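PDB 6UI3: cellulase from Clostridium cellulovorans, which acts as a broad-specificity endoglucanase of glycoside hydrolase family 5, probably cleaving internal beta-1,4 linkages of cellulose and related polysaccharides through the TIM-barrel domain described here. Local coordinates for residues R64-W69 against N105-K110; I146-N151 against L191-T196; V219-Y224 against V267-F272; I134-K139 against R181-N186. One frame throughout, in Å; residues are numbered along the deposited sequence. Where two conformers were deposited one is given.

Interaction 1: R64-W69 against N105-K110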
loop_
_atom_site.group_PDB
_atom_site.type_symbol
_atom_site.label_atom_id
_atom_site.label_comp_id
_atom_site.label_asym_id
_atom_site.label_seq_id
_atom_site.Cartn_x
_atom_site.Cartn_y
_atom_site.Cartn_z
ATOM N N ARG A 64 -0.155 -5.181 3.680
ATOM C CA ARG A 64 -1.059 -4.570 2.709
ATOM C C ARG A 64 -1.506 -5.620 1.708
ATOM O O ARG A 64 -0.689 -6.440 1.252
ATOM C CB ARG A 64 -0.393 -3.385 2.018
ATOM C CG ARG A 64 -1.245 -2.689 0.968
ATOM C CD ARG A 64 -0.708 -1.298 0.713
ATOM N NE ARG A 64 -1.353 -0.506 -0.322
ATOM C CZ ARG A 64 -0.982 -0.449 -1.603
ATOM N NH1 ARG A 64 -0.017 -1.226 -2.061
ATOM N NH2 ARG A 64 -1.584 0.398 -2.415
ATOM N N ILE A 65 -2.803 -5.624 1.423
ATOM C CA ILE A 65 -3.454 -6.634 0.601
ATOM C C ILE A 65 -4.067 -5.954 -0.621
ATOM O O ILE A 65 -5.223 -5.493 -0.575
ATOM C CB ILE A 65 -4.527 -7.386 1.398
ATOM C CG1 ILE A 65 -3.943 -8.015 2.668
ATOM C CG2 ILE A 65 -5.186 -8.454 0.532
ATOM C CD1 ILE A 65 -4.994 -8.375 3.692
ATOM N N PRO A 66 -3.312 -5.850 -1.718
ATOM C CA PRO A 66 -3.872 -5.357 -2.984
ATOM C C PRO A 66 -5.071 -6.184 -3.415
ATOM O O PRO A 66 -4.993 -7.409 -3.462
ATOM C CB PRO A 66 -2.700 -5.547 -3.961
ATOM C CG PRO A 66 -1.470 -5.402 -3.101
ATOM C CD PRO A 66 -1.851 -6.079 -1.809
ATOM N N VAL A 67 -6.170 -5.513 -3.781
ATOM C CA VAL A 67 -7.362 -6.215 -4.255
ATOM C C VAL A 67 -7.935 -5.524 -5.488
ATOM O O VAL A 67 -8.299 -4.341 -5.435
ATOM C CB VAL A 67 -8.469 -6.333 -3.191
ATOM C CG1 VAL A 67 -9.661 -7.126 -3.747
ATOM C CG2 VAL A 67 -7.949 -6.963 -1.913
ATOM N N ARG A 68 -8.030 -6.268 -6.594
ATOM C CA ARG A 68 -8.802 -5.880 -7.773
ATOM C C ARG A 68 -10.213 -6.425 -7.585
ATOM O O ARG A 68 -10.371 -7.607 -7.286
ATOM C CB ARG A 68 -8.169 -6.488 -9.028
ATOM C CG ARG A 68 -8.895 -6.151 -10.323
ATOM C CD ARG A 68 -8.345 -6.921 -11.520
ATOM N NE ARG A 68 -6.895 -6.829 -11.682
ATOM C CZ ARG A 68 -6.251 -6.315 -12.727
ATOM N NH1 ARG A 68 -6.895 -5.768 -13.741
ATOM N NH2 ARG A 68 -4.934 -6.360 -12.741
ATOM N N TRP A 69 -11.233 -5.576 -7.751
ATOM C CA TRP A 69 -12.609 -5.975 -7.479
ATOM C C TRP A 69 -13.469 -6.186 -8.713
ATOM O O TRP A 69 -14.483 -6.894 -8.628
ATOM C CB TRP A 69 -13.295 -4.923 -6.599
ATOM C CG TRP A 69 -12.625 -4.705 -5.276
ATOM C CD1 TRP A 69 -11.634 -3.810 -4.994
ATOM C CD2 TRP A 69 -12.896 -5.404 -4.045
ATOM N NE1 TRP A 69 -11.279 -3.900 -3.660
ATOM C CE2 TRP A 69 -12.035 -4.873 -3.061
ATOM C CE3 TRP A 69 -13.772 -6.435 -3.687
ATOM C CZ2 TRP A 69 -12.039 -5.325 -1.743
ATOM C CZ3 TRP A 69 -13.767 -6.891 -2.377
ATOM C CH2 TRP A 69 -12.912 -6.333 -1.423
ATOM N N ASN A 105 -7.468 -2.271 -0.141
ATOM C CA ASN A 105 -7.572 -1.153 -1.069
ATOM C C ASN A 105 -8.440 -1.540 -2.268
ATOM O O ASN A 105 -9.093 -2.581 -2.288
ATOM C CB ASN A 105 -6.171 -0.668 -1.486
ATOM C CG ASN A 105 -5.456 -1.625 -2.425
ATOM O OD1 ASN A 105 -6.007 -2.650 -2.831
ATOM N ND2 ASN A 105 -4.202 -1.298 -2.764
ATOM N N ILE A 106 -8.464 -0.636 -3.254
ATOM C CA ILE A 106 -8.864 -0.909 -4.631
ATOM C C ILE A 106 -7.599 -0.786 -5.467
ATOM O O ILE A 106 -6.917 0.240 -5.399
ATOM C CB ILE A 106 -9.937 0.095 -5.108
ATOM C CG1 ILE A 106 -11.204 -0.005 -4.248
ATOM C CG2 ILE A 106 -10.232 -0.124 -6.594
ATOM C CD1 ILE A 106 -12.304 0.977 -4.644
ATOM N N HIS A 107 -7.292 -1.815 -6.258
ATOM C CA HIS A 107 -5.968 -1.947 -6.881
ATOM C C HIS A 107 -6.154 -2.522 -8.277
ATOM O O HIS A 107 -6.598 -3.659 -8.442
ATOM C CB HIS A 107 -5.115 -2.872 -6.002
ATOM C CG HIS A 107 -3.634 -2.762 -6.175
ATOM N ND1 HIS A 107 -2.799 -2.443 -5.123
ATOM C CD2 HIS A 107 -2.842 -3.002 -7.241
ATOM C CE1 HIS A 107 -1.552 -2.484 -5.554
ATOM N NE2 HIS A 107 -1.548 -2.817 -6.828
ATOM N N HIS A 108 -5.847 -1.726 -9.292
ATOM C CA HIS A 108 -5.952 -2.109 -10.694
ATOM C C HIS A 108 -7.388 -2.298 -11.196
ATOM O O HIS A 108 -7.565 -2.855 -12.281
ATOM C CB HIS A 108 -5.153 -3.362 -11.083
ATOM C CG HIS A 108 -3.685 -3.297 -10.793
ATOM N ND1 HIS A 108 -2.953 -2.128 -10.841
ATOM C CD2 HIS A 108 -2.809 -4.280 -10.481
ATOM C CE1 HIS A 108 -1.692 -2.394 -10.541
ATOM N NE2 HIS A 108 -1.575 -3.694 -10.331
ATOM N N ASN A 109 -8.416 -1.869 -10.466
ATOM C CA ASN A 109 -9.705 -1.702 -11.120
ATOM C C ASN A 109 -9.492 -0.831 -12.354
ATOM O O ASN A 109 -8.632 0.057 -12.362
ATOM C CB ASN A 109 -10.711 -0.989 -10.217
ATOM C CG ASN A 109 -11.543 -1.937 -9.392
ATOM O OD1 ASN A 109 -11.041 -2.894 -8.793
ATOM N ND2 ASN A 109 -12.830 -1.653 -9.316
ATOM N N LYS A 110 -10.301 -1.052 -13.388
ATOM C CA LYS A 110 -10.219 -0.225 -14.589
ATOM C C LYS A 110 -10.244 1.265 -14.253
ATOM O O LYS A 110 -9.509 2.056 -14.847
ATOM C CB LYS A 110 -11.381 -0.574 -15.523
ATOM C CG LYS A 110 -11.428 0.245 -16.800
ATOM C CD LYS A 110 -10.332 -0.161 -17.754
ATOM C CE LYS A 110 -10.758 0.004 -19.212
ATOM N NZ LYS A 110 -9.976 -0.891 -20.126
#
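The backbone oxygen of Asn105 takes a nearly straight bond from the indole of Trp69, NE1 to O 2.9 Å with 170° at the hydrogen; the donor sits on a lone pair, and the acceptor lies near the ring plane. At the other end of the same residue, OD1 accepts the backbone N of Val67 at 3.0 Å in the carbonyl plane. With CG of Asn105 between its own N and carbonyl carbon (chi1 72°), the amide swings across to the loop 66-69. The turned-back ND2 donates to His107 ND1 at 3.0 Å. Its other close neighbour, Arg64 NH2 at 3.1 Å, is also a donor, so this is contact without a bond: ND2 stands over one guanidinium face, the two planes 86° apart. The guanidinium instead bonds Asn28, Asn151 and Gln271, with a salt bridge to Asp148. The segments 64-69 and 105-110 run off the C-terminal ends of strands 62-65 and 101-105 of the barrel, the end that carries the active site in family 5 enzymes. There Pro66 covers one face of the His107 ring, CB to centroid 3.6 Å, a CH-pi contact. Further along, Asn109 OD1 accepts Trp69 N at 2.9 Å in its carbonyl plane. Arg68 lays its guanidinium on His108 CB, NH2 to CB 3.4 Å, while its NE bonds the backbone oxygen of Glu34.

Interaction 2: I146-N151 against L191-T196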
loop_
_atom_site.group_PDB
_atom_site.type_symbol
_atom_site.label_atom_id
_atom_site.label_comp_id
_atom_site.label_asym_id
_atom_site.label_seq_id
_atom_site.Cartn_x
_atom_site.Cartn_y
_atom_site.Cartn_z
ATOM N N ILE A 146 -7.133 -1.186 8.090
ATOM C CA ILE A 146 -6.973 0.145 7.515
ATOM C C ILE A 146 -7.464 0.088 6.070
ATOM O O ILE A 146 -7.272 -0.930 5.398
ATOM C CB ILE A 146 -5.474 0.516 7.544
ATOM C CG1 ILE A 146 -4.934 0.554 8.979
ATOM C CG2 ILE A 146 -5.221 1.834 6.785
ATOM C CD1 ILE A 146 -3.412 0.563 9.052
ATOM N N PHE A 147 -8.087 1.161 5.584
ATOM C CA PHE A 147 -8.526 1.255 4.192
ATOM C C PHE A 147 -7.629 2.222 3.420
ATOM O O PHE A 147 -7.199 3.243 3.965
ATOM C CB PHE A 147 -9.966 1.774 4.127
ATOM C CG PHE A 147 -11.011 0.863 4.745
ATOM C CD1 PHE A 147 -10.809 -0.506 4.880
ATOM C CD2 PHE A 147 -12.224 1.395 5.170
ATOM C CE1 PHE A 147 -11.815 -1.325 5.421
ATOM C CE2 PHE A 147 -13.214 0.584 5.706
ATOM C CZ PHE A 147 -13.006 -0.766 5.836
ATOM N N ASP A 148 -7.374 1.918 2.146
ATOM C CA ASP A 148 -6.513 2.690 1.234
ATOM C C ASP A 148 -7.362 2.936 -0.009
ATOM O O ASP A 148 -7.745 1.988 -0.693
ATOM C CB ASP A 148 -5.249 1.843 1.001
ATOM C CG ASP A 148 -4.339 2.315 -0.136
ATOM O OD1 ASP A 148 -4.589 3.359 -0.785
ATOM O OD2 ASP A 148 -3.314 1.589 -0.361
ATOM N N THR A 149 -7.728 4.195 -0.275
ATOM C CA THR A 149 -8.911 4.470 -1.105
ATOM C C THR A 149 -8.753 4.058 -2.574
ATOM O O THR A 149 -9.750 3.764 -3.244
ATOM C CB THR A 149 -9.283 5.959 -1.065
ATOM O OG1 THR A 149 -8.190 6.715 -1.614
ATOM C CG2 THR A 149 -9.652 6.436 0.334
ATOM N N ILE A 150 -7.531 4.092 -3.100
ATOM C CA ILE A 150 -7.222 3.712 -4.483
ATOM C C ILE A 150 -5.706 3.564 -4.545
ATOM O O ILE A 150 -4.989 4.347 -3.934
ATOM C CB ILE A 150 -7.794 4.722 -5.500
ATOM C CG1 ILE A 150 -7.534 4.270 -6.944
ATOM C CG2 ILE A 150 -7.266 6.132 -5.242
ATOM C CD1 ILE A 150 -8.200 2.960 -7.359
ATOM N N ASN A 151 -5.204 2.576 -5.276
ATOM C CA ASN A 151 -3.769 2.253 -5.272
ATOM C C ASN A 151 -2.910 3.338 -5.931
ATOM O O ASN A 151 -2.191 4.073 -5.246
ATOM C CB ASN A 151 -3.591 0.888 -5.940
ATOM C CG ASN A 151 -2.160 0.556 -6.184
ATOM O OD1 ASN A 151 -1.345 0.634 -5.251
ATOM N ND2 ASN A 151 -1.819 0.207 -7.408
ATOM N N LEU A 191 -8.422 4.397 10.566
ATOM C CA LEU A 191 -7.486 5.116 9.700
ATOM C C LEU A 191 -7.808 4.844 8.229
ATOM O O LEU A 191 -8.024 3.694 7.819
ATOM C CB LEU A 191 -6.046 4.707 9.997
ATOM C CG LEU A 191 -4.997 5.472 9.196
ATOM C CD1 LEU A 191 -4.891 6.918 9.636
ATOM C CD2 LEU A 191 -3.617 4.822 9.282
ATOM N N ILE A 192 -7.838 5.912 7.431
ATOM C CA ILE A 192 -7.980 5.823 5.982
ATOM C C ILE A 192 -6.751 6.452 5.330
ATOM O O ILE A 192 -6.340 7.561 5.699
ATOM C CB ILE A 192 -9.269 6.507 5.485
ATOM C CG1 ILE A 192 -10.500 5.890 6.157
ATOM C CG2 ILE A 192 -9.374 6.398 3.959
ATOM C CD1 ILE A 192 -11.776 6.702 5.992
ATOM N N MET A 193 -6.173 5.740 4.375
ATOM C CA MET A 193 -5.031 6.197 3.591
ATOM C C MET A 193 -5.524 6.789 2.274
ATOM O O MET A 193 -6.379 6.193 1.603
ATOM C CB MET A 193 -4.099 5.025 3.276
ATOM C CG MET A 193 -3.460 4.403 4.507
ATOM S SD MET A 193 -2.654 2.812 4.215
ATOM C CE MET A 193 -1.437 3.257 2.984
ATOM N N VAL A 194 -4.968 7.953 1.901
ATOM C CA VAL A 194 -5.335 8.647 0.690
ATOM C C VAL A 194 -4.068 8.930 -0.119
ATOM O O VAL A 194 -3.118 9.523 0.409
ATOM C CB VAL A 194 -6.107 9.959 0.958
ATOM C CG1 VAL A 194 -7.532 9.628 1.425
ATOM C CG2 VAL A 194 -5.405 10.846 1.980
ATOM N N PRO A 195 -3.977 8.493 -1.375
ATOM C CA PRO A 195 -2.763 8.707 -2.166
ATOM C C PRO A 195 -2.742 10.051 -2.881
ATOM O O PRO A 195 -3.782 10.643 -3.176
ATOM C CB PRO A 195 -2.858 7.581 -3.209
ATOM C CG PRO A 195 -4.310 7.471 -3.467
ATOM C CD PRO A 195 -4.952 7.649 -2.097
ATOM N N THR A 196 -1.521 10.497 -3.179
ATOM C CA THR A 196 -1.292 11.479 -4.231
ATOM C C THR A 196 -1.508 10.800 -5.598
ATOM O O THR A 196 -1.695 9.581 -5.705
ATOM C CB THR A 196 0.153 11.964 -4.144
ATOM O OG1 THR A 196 0.994 10.809 -4.268
ATOM C CG2 THR A 196 0.447 12.705 -2.845
#
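Two neighbouring parallel strands of the TIM barrel, 145-148 and 192-195, meet here as a beta-alpha-beta unit with helix 163-182 as the crossover; their short axes approach to 4.7 Å at 18°. Phe147 O receives Met193 N at 2.7 Å, almost linear at 176°, and Met193 O accepts Thr149 N at 3.1 Å. A longer, weak bond from Phe147 N to Leu191 O extends the pairing toward the N-terminal end. Inside the barrel, Met193 SD lies 3.8 Å from Ile146 CG2. Pro195 packs against the chain where it turns after strand 145-148: CG is 3.2 Å from Ile150 O and 3.7 Å from Ile150 CG2. Thr149 sets CG2 against Ile192 CG2 at 3.6 Å, while its OG1 bonds Asn173. Phe147 and Ile192 pack outward on Ile180 of helix 163-182, whereas Asp148 and Met193 face inward onto Ile103 of strand 101-105, with the Asp148 carboxylate salt-bridged to Arg64.

Interaction 3: V219-Y224 against V267-F272. Unlike the reference sequence in segment 267-272: Gln271 (reference Glu).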
loop_
_atom_site.group_PDB
_atom_site.type_symbol
_atom_site.label_atom_id
_atom_site.label_comp_id
_atom_site.label_asym_id
_atom_site.label_seq_id
_atom_site.Cartn_x
_atom_site.Cartn_y
_atom_site.Cartn_z
ATOM N N VAL A 219 -1.371 10.000 4.369
ATOM C CA VAL A 219 -1.054 10.064 2.944
ATOM C C VAL A 219 -0.320 8.796 2.536
ATOM O O VAL A 219 0.611 8.352 3.222
ATOM C CB VAL A 219 -0.247 11.330 2.615
ATOM C CG1 VAL A 219 0.183 11.336 1.148
ATOM C CG2 VAL A 219 -1.064 12.575 2.935
ATOM N N SER A 220 -0.758 8.202 1.428
ATOM C CA SER A 220 -0.167 7.000 0.853
ATOM C C SER A 220 0.828 7.381 -0.237
ATOM O O SER A 220 0.462 8.043 -1.211
ATOM C CB SER A 220 -1.277 6.155 0.237
ATOM O OG SER A 220 -0.713 5.075 -0.488
ATOM N N ILE A 221 2.076 6.950 -0.065
ATOM C CA ILE A 221 3.163 7.190 -1.011
ATOM C C ILE A 221 3.797 5.860 -1.401
ATOM O O ILE A 221 4.061 5.009 -0.542
ATOM C CB ILE A 221 4.241 8.107 -0.378
ATOM C CG1 ILE A 221 3.687 9.512 -0.084
ATOM C CG2 ILE A 221 5.503 8.161 -1.241
ATOM C CD1 ILE A 221 3.305 10.321 -1.282
ATOM N N HIS A 222 4.070 5.690 -2.694
ATOM C CA HIS A 222 4.840 4.557 -3.212
ATOM C C HIS A 222 6.114 5.148 -3.792
ATOM O O HIS A 222 6.040 5.987 -4.693
ATOM C CB HIS A 222 4.067 3.793 -4.287
ATOM C CG HIS A 222 2.747 3.270 -3.814
ATOM N ND1 HIS A 222 1.845 2.672 -4.664
ATOM C CD2 HIS A 222 2.183 3.246 -2.583
ATOM C CE1 HIS A 222 0.774 2.312 -3.981
ATOM N NE2 HIS A 222 0.948 2.656 -2.717
ATOM N N ALA A 223 7.272 4.745 -3.277
ATOM C CA ALA A 223 8.532 5.428 -3.615
ATOM C C ALA A 223 9.655 4.411 -3.833
ATOM O O ALA A 223 10.458 4.109 -2.939
ATOM C CB ALA A 223 8.888 6.480 -2.559
ATOM N N TYR A 224 9.698 3.880 -5.051
ATOM C CA TYR A 224 10.793 3.016 -5.482
ATOM C C TYR A 224 11.847 3.939 -6.087
ATOM O O TYR A 224 11.944 4.125 -7.301
ATOM C CB TYR A 224 10.296 2.020 -6.506
ATOM C CG TYR A 224 9.147 1.114 -6.111
ATOM C CD1 TYR A 224 9.378 -0.194 -5.727
ATOM C CD2 TYR A 224 7.834 1.546 -6.199
ATOM C CE1 TYR A 224 8.331 -1.051 -5.427
ATOM C CE2 TYR A 224 6.770 0.695 -5.897
ATOM C CZ TYR A 224 7.023 -0.611 -5.519
ATOM O OH TYR A 224 5.996 -1.489 -5.262
ATOM N N VAL A 267 2.420 10.081 7.072
ATOM C CA VAL A 267 2.677 9.494 5.757
ATOM C C VAL A 267 3.050 8.028 5.943
ATOM O O VAL A 267 3.845 7.685 6.825
ATOM C CB VAL A 267 3.812 10.250 5.028
ATOM C CG1 VAL A 267 4.132 9.616 3.690
ATOM C CG2 VAL A 267 3.456 11.724 4.840
ATOM N N ILE A 268 2.487 7.168 5.095
ATOM C CA ILE A 268 2.837 5.749 5.027
ATOM C C ILE A 268 3.477 5.495 3.669
ATOM O O ILE A 268 2.904 5.854 2.635
ATOM C CB ILE A 268 1.587 4.872 5.216
ATOM C CG1 ILE A 268 1.036 5.029 6.638
ATOM C CG2 ILE A 268 1.898 3.423 4.933
ATOM C CD1 ILE A 268 -0.402 4.585 6.801
ATOM N N ILE A 269 4.660 4.888 3.669
ATOM C CA ILE A 269 5.271 4.398 2.431
ATOM C C ILE A 269 4.653 3.028 2.156
ATOM O O ILE A 269 5.167 1.978 2.583
ATOM C CB ILE A 269 6.804 4.371 2.503
ATOM C CG1 ILE A 269 7.367 5.737 2.910
ATOM C CG2 ILE A 269 7.379 3.915 1.167
ATOM C CD1 ILE A 269 7.052 6.862 1.988
ATOM N N GLY A 270 3.521 3.047 1.460
ATOM C CA GLY A 270 2.747 1.846 1.237
ATOM C C GLY A 270 3.401 0.852 0.306
ATOM O O GLY A 270 3.018 -0.332 0.324
ATOM N N GLN A 271 4.361 1.302 -0.516
ATOM C CA GLN A 271 5.179 0.412 -1.331
ATOM C C GLN A 271 6.574 0.992 -1.480
ATOM O O GLN A 271 6.719 2.171 -1.814
ATOM C CB GLN A 271 4.640 0.217 -2.760
ATOM C CG GLN A 271 3.228 -0.351 -2.826
ATOM C CD GLN A 271 2.694 -0.553 -4.235
ATOM O OE1 GLN A 271 1.498 -0.739 -4.438
ATOM N NE2 GLN A 271 3.570 -0.526 -5.193
ATOM N N PHE A 272 7.583 0.139 -1.306
ATOM C CA PHE A 272 8.949 0.404 -1.740
ATOM C C PHE A 272 9.615 -0.954 -1.914
ATOM O O PHE A 272 9.106 -1.979 -1.449
ATOM C CB PHE A 272 9.742 1.264 -0.740
ATOM C CG PHE A 272 10.419 0.466 0.355
ATOM C CD1 PHE A 272 9.681 -0.226 1.291
ATOM C CD2 PHE A 272 11.806 0.418 0.458
ATOM C CE1 PHE A 272 10.305 -0.972 2.272
ATOM C CE2 PHE A 272 12.420 -0.314 1.453
ATOM C CZ PHE A 272 11.672 -0.998 2.349
#
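The C-terminal end of the seventh barrel strand, where family 5 glycosidases carry their nucleophile glutamate, holds Gln271 here; the reference sequence has Glu at this position, consistent with that role. Its extended chain (chi2 -180°) lies flat on the imidazole of His222: CG sits 3.6 Å from the ring centroid, almost exactly on the normal, and the amide and ring planes are only 18° apart. OE1 bonds Arg64, and His222 ND1 bonds Gln152, so both flat groups are also held from outside the pair. At the other amide corner, NE2 comes within 2.6 Å of Tyr224 OH, in the plane of the phenol ring, but the bond is bent and weak. The backbone brings the pair together through a beta bulge: Ile221 N to Ile268 O (3.0 Å) belongs to the regular parallel pattern, whereas Ala223 N reaches Gln271 O at 3.0 Å after a one-residue slip between Ile221 and His222. Ile269 is the centre of an inverse gamma turn there. On the outer side, Ile221 CG2 touches Ile269 CD1 at 3.8 Å. There Val219 and Val267 meet Phe260, and Ile269 meets Phe253, of helix 243-261; Gln271 and Tyr224 rest against Trp304 of strand 301-305.

Interaction 4: I134-K139 against R181-N186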
loop_
_atom_site.group_PDB
_atom_site.type_symbol
_atom_site.label_atom_id
_atom_site.label_comp_id
_atom_site.label_asym_id
_atom_site.label_seq_id
_atom_site.Cartn_x
_atom_site.Cartn_y
_atom_site.Cartn_z
ATOM N N ILE A 134 -17.436 -2.483 0.811
ATOM C CA ILE A 134 -16.289 -2.930 1.606
ATOM C C ILE A 134 -16.440 -2.444 3.042
ATOM O O ILE A 134 -16.295 -3.207 4.004
ATOM C CB ILE A 134 -14.953 -2.454 0.997
ATOM C CG1 ILE A 134 -14.771 -2.965 -0.431
ATOM C CG2 ILE A 134 -13.772 -2.899 1.886
ATOM C CD1 ILE A 134 -13.641 -2.296 -1.173
ATOM N N ALA A 135 -16.709 -1.151 3.196
ATOM C CA ALA A 135 -16.855 -0.566 4.522
ATOM C C ALA A 135 -17.971 -1.251 5.300
ATOM O O ALA A 135 -17.800 -1.603 6.474
ATOM C CB ALA A 135 -17.083 0.941 4.390
ATOM N N ASN A 136 -19.132 -1.448 4.669
ATOM C CA ASN A 136 -20.228 -2.083 5.391
ATOM C C ASN A 136 -19.843 -3.490 5.834
ATOM O O ASN A 136 -20.170 -3.910 6.949
ATOM C CB ASN A 136 -21.504 -2.167 4.548
ATOM C CG ASN A 136 -22.307 -0.898 4.550
ATOM O OD1 ASN A 136 -23.070 -0.651 3.622
ATOM N ND2 ASN A 136 -22.196 -0.122 5.606
ATOM N N HIS A 137 -19.149 -4.234 4.967
ATOM C CA HIS A 137 -18.785 -5.606 5.303
ATOM C C HIS A 137 -17.892 -5.658 6.539
ATOM O O HIS A 137 -18.017 -6.565 7.375
ATOM C CB HIS A 137 -18.069 -6.271 4.128
ATOM C CG HIS A 137 -17.905 -7.742 4.313
ATOM N ND1 HIS A 137 -18.944 -8.614 4.098
ATOM C CD2 HIS A 137 -16.859 -8.491 4.733
ATOM C CE1 HIS A 137 -18.545 -9.846 4.371
ATOM N NE2 HIS A 137 -17.284 -9.800 4.754
ATOM N N PHE A 138 -16.971 -4.707 6.656
ATOM C CA PHE A 138 -15.949 -4.720 7.692
ATOM C C PHE A 138 -16.208 -3.698 8.806
ATOM O O PHE A 138 -15.290 -3.393 9.577
ATOM C CB PHE A 138 -14.577 -4.445 7.062
ATOM C CG PHE A 138 -14.036 -5.550 6.182
ATOM C CD1 PHE A 138 -13.390 -6.637 6.755
ATOM C CD2 PHE A 138 -14.129 -5.491 4.794
ATOM C CE1 PHE A 138 -12.862 -7.653 5.979
ATOM C CE2 PHE A 138 -13.603 -6.511 3.999
ATOM C CZ PHE A 138 -12.961 -7.598 4.594
ATOM N N LYS A 139 -17.440 -3.200 8.962
ATOM C CA LYS A 139 -17.626 -2.022 9.809
ATOM C C LYS A 139 -17.341 -2.291 11.285
ATOM O O LYS A 139 -16.998 -1.351 12.012
ATOM C CB LYS A 139 -19.012 -1.384 9.628
ATOM C CG LYS A 139 -20.187 -2.214 10.080
ATOM C CD LYS A 139 -21.495 -1.444 9.901
ATOM C CE LYS A 139 -22.701 -2.336 10.123
ATOM N NZ LYS A 139 -23.966 -1.613 9.836
ATOM N N ARG A 181 -16.876 7.009 6.431
ATOM C CA ARG A 181 -17.221 7.413 7.797
ATOM C C ARG A 181 -18.705 7.195 8.078
ATOM O O ARG A 181 -19.089 6.773 9.175
ATOM C CB ARG A 181 -16.889 8.893 8.039
ATOM C CG ARG A 181 -15.438 9.315 7.901
ATOM C CD ARG A 181 -14.608 8.686 8.950
ATOM N NE ARG A 181 -13.202 9.062 8.830
ATOM C CZ ARG A 181 -12.199 8.263 9.148
ATOM N NH1 ARG A 181 -12.439 7.042 9.597
ATOM N NH2 ARG A 181 -10.953 8.684 9.000
ATOM N N ALA A 182 -19.563 7.501 7.103
ATOM C CA ALA A 182 -21.000 7.481 7.331
ATOM C C ALA A 182 -21.543 6.069 7.495
ATOM O O ALA A 182 -22.644 5.902 8.021
ATOM C CB ALA A 182 -21.717 8.207 6.191
ATOM N N THR A 183 -20.802 5.043 7.066
ATOM C CA THR A 183 -21.251 3.671 7.303
ATOM C C THR A 183 -21.208 3.324 8.783
ATOM O O THR A 183 -21.862 2.367 9.204
ATOM C CB THR A 183 -20.464 2.638 6.483
ATOM O OG1 THR A 183 -19.094 2.604 6.908
ATOM C CG2 THR A 183 -20.557 2.928 4.984
ATOM N N GLY A 184 -20.440 4.071 9.563
ATOM C CA GLY A 184 -20.556 4.059 11.000
ATOM C C GLY A 184 -19.750 2.989 11.711
ATOM O O GLY A 184 -18.797 2.397 11.193
ATOM N N GLU A 185 -20.150 2.760 12.957
ATOM C CA GLU A 185 -19.452 1.862 13.888
ATOM C C GLU A 185 -17.954 2.175 13.831
ATOM O O GLU A 185 -17.559 3.349 13.876
ATOM C CB GLU A 185 -19.851 0.407 13.646
ATOM C CG GLU A 185 -21.345 0.161 13.848
ATOM C CD GLU A 185 -21.747 -1.296 13.805
ATOM O OE1 GLU A 185 -20.900 -2.185 14.028
ATOM O OE2 GLU A 185 -22.949 -1.547 13.563
ATOM N N ASN A 186 -17.080 1.173 13.694
ATOM C CA ASN A 186 -15.648 1.419 13.775
ATOM C C ASN A 186 -15.129 2.173 12.561
ATOM O O ASN A 186 -14.050 2.768 12.630
ATOM C CB ASN A 186 -14.886 0.106 13.978
ATOM C CG ASN A 186 -14.918 -0.366 15.411
ATOM O OD1 ASN A 186 -15.450 0.311 16.294
ATOM N ND2 ASN A 186 -14.368 -1.545 15.648
HETATM O O HOH W 1 -23.740 0.956 7.222
#
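The carboxylate of Glu185 has the methylene chain of Lys139 running across one face, with Lys139 CE 3.5 Å from OE2 and Lys139 CD 3.9 Å from Glu185 CD. NZ lies on that same side, so the long salt bridge to OE2 (3.9 Å) comes from above the plane; the lysine has two conformers, so this pairing is tentative. Lys139 CG sits between its backbone N and carbonyl carbon (chi1 66°), which carries the extended chain over the carboxylate. The second flat group, the Asn136 amide, meets Thr183 at its nitrogen end: ND2 is 3.4 Å from Thr183 CB and 3.5 Å from CG2, both carbons on one side of the amide plane. A water tilted toward the other side donates to Thr183 O at 3.1 Å, but its very short approach to ND2 is doubtful. Thr183 OG1 touches Ala135 CB at 3.6 Å and is satisfied by Ile180 O and Asn187. Further along the chain, Asn186 N makes a weak bond to Lys139 O. Both chains have just left their helices: Phe138 follows helix 120-137, and Gly184, with positive phi, is the first residue to leave helical geometry after helix 163-182. The contact thus joins the C-terminal ends of two outer barrel helices near the surface, with Ala135 leaning inward on Phe147 of strand 145-148.

In the fold
Interactions 1, 2 and 3 all belong to the eight-stranded parallel barrel, their centres 11 to 16 Å apart, and meet at the C-terminal strand ends. There Arg64 of interaction 1 joins Asp148 and Asn151 of interaction 2 and Gln271 of interaction 3, a polar cluster consistent with the family 5 active site. Interactions 2 and 3 also share a strand boundary, 192-195 beside 217-222. Interaction 4 lies on the outer helices, its centre about 15 Å from that of interaction 2, and its segments alternate with those of interaction 2 along the chain. Interaction 1 closes before the others open, and interaction 3 comes last, about 11 Å from interaction 4 at the nearest atoms.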